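Local atomic coordinates of branched-chain-amino-acid aminotransferase (Deinococcus radiodurans, PDB entry 3UYY), a protein that probably transfers amino groups between the branched-chain amino acids leucine, valine and isoleucine and 2-oxoglutarate, using pyridoxal 5'-phosphate as cofactor. Residues D189-A194 with L228-H233; T256-S261 with V283-I288. All coordinates share one frame; numbering follows the deposited sequence.

Overall arrangement
Both contacts lie within the class-IV aminotransferase family region, near the PLP site, their centres 15 Å apart on the same side of the chain's centre. Interaction 1 joins two loops and reaches the cofactor through Arg192, while also meeting the second subunit. Interaction 2 pairs the two strands of a beta-alpha-beta unit; the side chain of Thr256 stays about 10 Å from PLP and about 8 Å from that of Ser265, which binds it. The two meet at Ser261, whose CB is 3.7 Å from Ala194 O. Glu237 ties them further: it takes hydrogen bonds from Ser259 and Ser261 and packs against Pro230.

Interaction 1. Residues D189-A194 with L228-H233; sequences DYDRAA and LDPATH. With PLP (pyridoxal-5'-phosphate), chain D.
His233 and Asp191 face each other from opposite directions across two loops that follow the strands 183-187 and 224-228. The imidazole swings out from CB with CG anti to its own carbonyl carbon (chi1 -76°), which turns the far edge of the ring toward residues 189-191. CB and CG only carry the ring there. ND1 stays 4.1 Å from Asp189 O, and its neighbour CE1 comes within 3.3 Å of the same oxygen; CD2, on the other branch, lies 3.7 Å from Asp191 OD1. At the tip, NE2 donates to Asp191 OD1 over 2.5 Å, a weak bond because the N-H...O angle is only 126°. The carboxylate is turned 74° from the ring plane, yet OD1 reaches the ring at its edge and close to its plane.

Asp191 OD1 has a second companion, a water 2.7 Å away that also lies 2.8 Å from Leu228 O and is placed to donate to either. The other oxygen, OD2, takes a backbone hydrogen bond from His196 of the second subunit, so this carboxylate links two loops and the dimer interface. Pro230 sets its ring against the Ala193 carbonyl, CG lying 2.9 Å from Ala193 O, and also packs on Pro195 of the second subunit. An alanine in place of His233 is likely to leave Asp191 OD1 without its ring partner and open a gap beside Asp189 O.

Farther along, Arg192 leaves the loop interface altogether: NH2 lies 3.2 Å from the methyl carbon C2A of PLP, and the guanidinium makes a cation-pi contact with Tyr207, itself a cofactor-binding residue. Asp191 would probably favour a protonated His233, with the Asp189 carboxylate more distant, so the contact may be partly electrostatic.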
loop_
_atom_site.group_PDB
_atom_site.type_symbol
_atom_site.label_atom_id
_atom_site.label_comp_id
_atom_site.label_asym_id
_atom_site.label_seq_id
_atom_site.Cartn_x
_atom_site.Cartn_y
_atom_site.Cartn_z
ATOM N N ASP B 189 -5.009 -17.635 -4.329
ATOM C CA ASP B 189 -6.157 -17.336 -3.478
ATOM C C ASP B 189 -6.029 -15.931 -2.884
ATOM O O ASP B 189 -6.989 -15.399 -2.323
ATOM C CB ASP B 189 -6.308 -18.377 -2.359
ATOM C CG ASP B 189 -6.850 -19.714 -2.863
ATOM O OD1 ASP B 189 -7.410 -20.476 -2.045
ATOM O OD2 ASP B 189 -6.708 -20.013 -4.069
ATOM N N TYR B 190 -4.841 -15.339 -3.027
ATOM C CA TYR B 190 -4.565 -13.988 -2.531
ATOM C C TYR B 190 -5.103 -12.885 -3.483
ATOM O O TYR B 190 -5.344 -13.138 -4.664
ATOM C CB TYR B 190 -3.051 -13.805 -2.356
ATOM C CG TYR B 190 -2.458 -14.481 -1.143
ATOM C CD1 TYR B 190 -1.651 -15.614 -1.269
ATOM C CD2 TYR B 190 -2.671 -13.968 0.133
ATOM C CE1 TYR B 190 -1.064 -16.215 -0.148
ATOM C CE2 TYR B 190 -2.096 -14.557 1.256
ATOM C CZ TYR B 190 -1.293 -15.677 1.110
ATOM O OH TYR B 190 -0.724 -16.246 2.234
ATOM N N ASP B 191 -5.290 -11.671 -2.970
ATOM C CA ASP B 191 -5.767 -10.567 -3.799
ATOM C C ASP B 191 -4.798 -9.383 -3.720
ATOM O O ASP B 191 -4.380 -8.998 -2.634
ATOM C CB ASP B 191 -7.140 -10.069 -3.326
ATOM C CG ASP B 191 -8.191 -11.167 -3.262
ATOM O OD1 ASP B 191 -8.437 -11.844 -4.290
ATOM O OD2 ASP B 191 -8.790 -11.336 -2.177
ATOM N N ARG B 192 -4.438 -8.802 -4.858
ATOM C CA ARG B 192 -3.551 -7.639 -4.852
ATOM C C ARG B 192 -4.382 -6.354 -4.658
ATOM O O ARG B 192 -3.830 -5.266 -4.474
ATOM C CB ARG B 192 -2.759 -7.553 -6.161
ATOM C CG ARG B 192 -3.613 -7.347 -7.394
ATOM C CD ARG B 192 -2.775 -7.294 -8.664
ATOM N NE ARG B 192 -2.306 -5.948 -9.007
ATOM C CZ ARG B 192 -1.318 -5.307 -8.391
ATOM N NH1 ARG B 192 -0.679 -5.880 -7.386
ATOM N NH2 ARG B 192 -0.954 -4.101 -8.795
ATOM N N ALA B 193 -5.708 -6.479 -4.691
ATOM C CA ALA B 193 -6.580 -5.323 -4.509
ATOM C C ALA B 193 -8.014 -5.703 -4.158
ATOM O O ALA B 193 -8.497 -6.774 -4.529
ATOM C CB ALA B 193 -6.571 -4.459 -5.761
ATOM N N ALA B 194 -8.692 -4.809 -3.440
ATOM C CA ALA B 194 -10.082 -5.031 -3.044
ATOM C C ALA B 194 -11.022 -4.703 -4.207
ATOM O O ALA B 194 -10.625 -4.037 -5.163
ATOM C CB ALA B 194 -10.418 -4.168 -1.851
ATOM N N LEU B 228 -7.597 -13.253 -9.901
ATOM C CA LEU B 228 -9.001 -13.336 -10.230
ATOM C C LEU B 228 -9.697 -12.198 -9.501
ATOM O O LEU B 228 -9.091 -11.527 -8.655
ATOM C CB LEU B 228 -9.565 -14.680 -9.782
ATOM C CG LEU B 228 -8.886 -15.884 -10.450
ATOM C CD1 LEU B 228 -9.614 -17.160 -10.048
ATOM C CD2 LEU B 228 -8.882 -15.716 -11.977
ATOM N N ASP B 229 -10.967 -11.981 -9.831
ATOM C CA ASP B 229 -11.731 -10.913 -9.210
ATOM C C ASP B 229 -11.903 -11.179 -7.715
ATOM O O ASP B 229 -12.251 -12.292 -7.301
ATOM C CB ASP B 229 -13.094 -10.792 -9.890
ATOM C CG ASP B 229 -14.082 -11.821 -9.395
ATOM O OD1 ASP B 229 -14.918 -11.446 -8.549
ATOM O OD2 ASP B 229 -14.015 -12.995 -9.833
ATOM N N PRO B 230 -11.633 -10.160 -6.885
ATOM C CA PRO B 230 -11.750 -10.246 -5.426
ATOM C C PRO B 230 -13.209 -10.509 -5.106
ATOM O O PRO B 230 -14.094 -9.842 -5.651
ATOM C CB PRO B 230 -11.304 -8.864 -4.968
ATOM C CG PRO B 230 -10.383 -8.418 -6.064
ATOM C CD PRO B 230 -11.114 -8.845 -7.290
ATOM N N ALA B 231 -13.470 -11.469 -4.226
ATOM C CA ALA B 231 -14.845 -11.833 -3.885
ATOM C C ALA B 231 -15.401 -12.587 -5.083
ATOM O O ALA B 231 -15.663 -11.998 -6.125
ATOM C CB ALA B 231 -15.692 -10.586 -3.611
ATOM N N THR B 232 -15.568 -13.895 -4.925
ATOM C CA THR B 232 -16.078 -14.764 -5.980
ATOM C C THR B 232 -15.034 -14.963 -7.073
ATOM O O THR B 232 -15.325 -14.813 -8.255
ATOM C CB THR B 232 -17.386 -14.208 -6.623
ATOM O OG1 THR B 232 -17.070 -13.404 -7.765
ATOM C CG2 THR B 232 -18.161 -13.354 -5.622
ATOM N N HIS B 233 -13.813 -15.296 -6.664
ATOM C CA HIS B 233 -12.717 -15.544 -7.594
ATOM C C HIS B 233 -13.182 -16.381 -8.773
ATOM O O HIS B 233 -13.016 -17.595 -8.773
ATOM C CB HIS B 233 -11.575 -16.287 -6.887
ATOM C CG HIS B 233 -10.751 -15.418 -5.994
ATOM N ND1 HIS B 233 -9.472 -15.750 -5.610
ATOM C CD2 HIS B 233 -11.019 -14.221 -5.418
ATOM C CE1 HIS B 233 -8.983 -14.794 -4.840
ATOM N NE2 HIS B 233 -9.901 -13.855 -4.707
HETATM N N1 PLP D . -0.864 -3.786 -14.387
HETATM C C2 PLP D . 0.057 -3.703 -13.368
HETATM C C2A PLP D . -0.356 -4.207 -11.982
HETATM C C3 PLP D . 1.344 -3.156 -13.652
HETATM O O3 PLP D . 2.257 -3.071 -12.663
HETATM C C4 PLP D . 1.668 -2.698 -14.990
HETATM C C4A PLP D . 3.118 -2.098 -15.241
HETATM C C5 PLP D . 0.622 -2.819 -16.029
HETATM C C6 PLP D . -0.617 -3.364 -15.690
HETATM C C5A PLP D . 0.752 -2.401 -17.465
HETATM O O4P PLP D . 0.489 -1.058 -17.700
HETATM P P PLP D . 1.233 -0.285 -18.857
HETATM O O1P PLP D . 2.668 -0.293 -18.626
HETATM O O2P PLP D . 0.641 1.149 -18.704
HETATM O O3P PLP D . 0.746 -0.813 -20.161
HETATM O O HOH W 1 -7.270 -11.028 -6.634
#

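Interaction 2. Residues T256-S261 with V283-I288; sequences TPQSPS and VEEGDI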
loop_
_atom_site.group_PDB
_atom_site.type_symbol
_atom_site.label_atom_id
_atom_site.label_comp_id
_atom_site.label_asym_id
_atom_site.label_seq_id
_atom_site.Cartn_x
_atom_site.Cartn_y
_atom_site.Cartn_z
ATOM N N THR B 256 -10.344 -8.696 -23.499
ATOM C CA THR B 256 -9.627 -8.300 -22.274
ATOM C C THR B 256 -10.615 -7.926 -21.167
ATOM O O THR B 256 -11.606 -7.231 -21.419
ATOM C CB THR B 256 -8.700 -7.079 -22.494
ATOM O OG1 THR B 256 -7.618 -7.453 -23.340
ATOM C CG2 THR B 256 -8.112 -6.600 -21.167
ATOM N N PRO B 257 -10.344 -8.367 -19.924
ATOM C CA PRO B 257 -11.217 -8.074 -18.790
ATOM C C PRO B 257 -11.426 -6.608 -18.505
ATOM O O PRO B 257 -10.497 -5.813 -18.577
ATOM C CB PRO B 257 -10.539 -8.793 -17.633
ATOM C CG PRO B 257 -9.135 -8.841 -18.027
ATOM C CD PRO B 257 -9.206 -9.183 -19.484
ATOM N N GLN B 258 -12.672 -6.263 -18.205
ATOM C CA GLN B 258 -13.045 -4.900 -17.871
ATOM C C GLN B 258 -13.428 -4.944 -16.405
ATOM O O GLN B 258 -14.399 -5.597 -16.027
ATOM C CB GLN B 258 -14.231 -4.438 -18.709
ATOM C CG GLN B 258 -14.622 -2.998 -18.446
ATOM C CD GLN B 258 -15.611 -2.476 -19.461
ATOM O OE1 GLN B 258 -16.752 -2.941 -19.537
ATOM N NE2 GLN B 258 -15.176 -1.508 -20.261
ATOM N N SER B 259 -12.651 -4.258 -15.580
ATOM C CA SER B 259 -12.883 -4.259 -14.147
ATOM C C SER B 259 -12.469 -2.943 -13.527
ATOM O O SER B 259 -11.553 -2.287 -14.010
ATOM C CB SER B 259 -12.087 -5.394 -13.504
ATOM O OG SER B 259 -11.857 -5.147 -12.128
ATOM N N PRO B 260 -13.153 -2.536 -12.450
ATOM C CA PRO B 260 -12.858 -1.282 -11.742
ATOM C C PRO B 260 -11.617 -1.437 -10.868
ATOM O O PRO B 260 -11.107 -0.449 -10.332
ATOM C CB PRO B 260 -14.099 -1.061 -10.881
ATOM C CG PRO B 260 -15.181 -1.885 -11.574
ATOM C CD PRO B 260 -14.433 -3.107 -11.999
ATOM N N SER B 261 -11.144 -2.678 -10.715
ATOM C CA SER B 261 -9.980 -2.942 -9.874
ATOM C C SER B 261 -8.679 -3.301 -10.603
ATOM O O SER B 261 -7.668 -3.598 -9.959
ATOM C CB SER B 261 -10.310 -4.027 -8.840
ATOM O OG SER B 261 -10.703 -5.236 -9.461
ATOM N N VAL B 283 -12.970 -6.187 -31.308
ATOM C CA VAL B 283 -12.464 -5.994 -29.962
ATOM C C VAL B 283 -13.520 -6.105 -28.879
ATOM O O VAL B 283 -14.670 -5.698 -29.073
ATOM C CB VAL B 283 -11.801 -4.615 -29.863
ATOM C CG1 VAL B 283 -11.416 -4.322 -28.431
ATOM C CG2 VAL B 283 -10.586 -4.568 -30.769
ATOM N N GLU B 284 -13.131 -6.646 -27.731
ATOM C CA GLU B 284 -14.076 -6.785 -26.641
ATOM C C GLU B 284 -13.451 -6.634 -25.262
ATOM O O GLU B 284 -12.434 -7.268 -24.945
ATOM C CB GLU B 284 -14.789 -8.133 -26.717
ATOM C CG GLU B 284 -15.738 -8.381 -25.555
ATOM C CD GLU B 284 -16.425 -9.735 -25.639
ATOM O OE1 GLU B 284 -15.720 -10.769 -25.712
ATOM O OE2 GLU B 284 -17.671 -9.767 -25.628
ATOM N N GLU B 285 -14.076 -5.786 -24.452
ATOM C CA GLU B 285 -13.648 -5.543 -23.085
ATOM C C GLU B 285 -14.755 -6.113 -22.209
ATOM O O GLU B 285 -15.742 -5.436 -21.919
ATOM C CB GLU B 285 -13.514 -4.046 -22.808
ATOM C CG GLU B 285 -12.453 -3.323 -23.613
ATOM C CD GLU B 285 -12.205 -1.925 -23.077
ATOM O OE1 GLU B 285 -11.581 -1.805 -22.002
ATOM O OE2 GLU B 285 -12.645 -0.943 -23.718
ATOM N N GLY B 286 -14.601 -7.364 -21.801
ATOM C CA GLY B 286 -15.624 -7.970 -20.978
ATOM C C GLY B 286 -15.068 -8.869 -19.899
ATOM O O GLY B 286 -13.989 -8.621 -19.362
ATOM N N ASP B 287 -15.805 -9.924 -19.586
ATOM C CA ASP B 287 -15.382 -10.844 -18.554
ATOM C C ASP B 287 -14.808 -12.110 -19.149
ATOM O O ASP B 287 -15.196 -12.539 -20.236
ATOM C CB ASP B 287 -16.561 -11.173 -17.641
ATOM C CG ASP B 287 -17.262 -9.928 -17.149
ATOM O OD1 ASP B 287 -17.794 -9.182 -17.997
ATOM O OD2 ASP B 287 -17.274 -9.682 -15.925
ATOM N N ILE B 288 -13.863 -12.695 -18.429
ATOM C CA ILE B 288 -13.225 -13.921 -18.859
ATOM C C ILE B 288 -13.098 -14.787 -17.613
ATOM O O ILE B 288 -12.237 -14.543 -16.769
ATOM C CB ILE B 288 -11.826 -13.644 -19.418
ATOM C CG1 ILE B 288 -11.888 -12.509 -20.436
ATOM C CG2 ILE B 288 -11.255 -14.901 -20.053
ATOM C CD1 ILE B 288 -10.533 -12.108 -20.976
#
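Thr256 N donates to Glu284 O over 2.9 Å with an N-H...O angle of 154°, the donor lying close to the line of the C=O, between the parallel strands 253-257 and 282-286. These strands, with helix 266-276 between them, form a beta-alpha-beta unit; the start of that helix carries Ile266 and Thr267, which bind PLP. In the other direction, Gly286 N gives Thr256 O only a weak bond, and the CA-H of Glu285 points at the same oxygen, its CA 3.1 Å away. Two residues on, past Pro257, Gln258 N donates to Gly286 O, an oxygen less surely placed.

Thr256 and Glu285 point to the same face of the sheet, where Thr256 packs on Lys268 and Glu285 on Leu272 of helix 266-276. Gln258 points toward the neighbouring segment: with CG anti to the backbone N (chi1 -177°) and the chain extended, it runs across Glu285, its CB 3.7 Å from Glu285 O and NE2 4.0 Å from Glu285 CB. The two side chains pass obliquely, the amide and carboxylate planes 55° apart, with Gln258 NE2 still 4.0 Å from Glu285 OE1. The carboxylate of Glu284 forms a salt bridge with Lys253. Farther along, Ile288 and Pro257 both rest on Phe244, and Ile288 CD1 touches Pro257 CD at 3.5 Å.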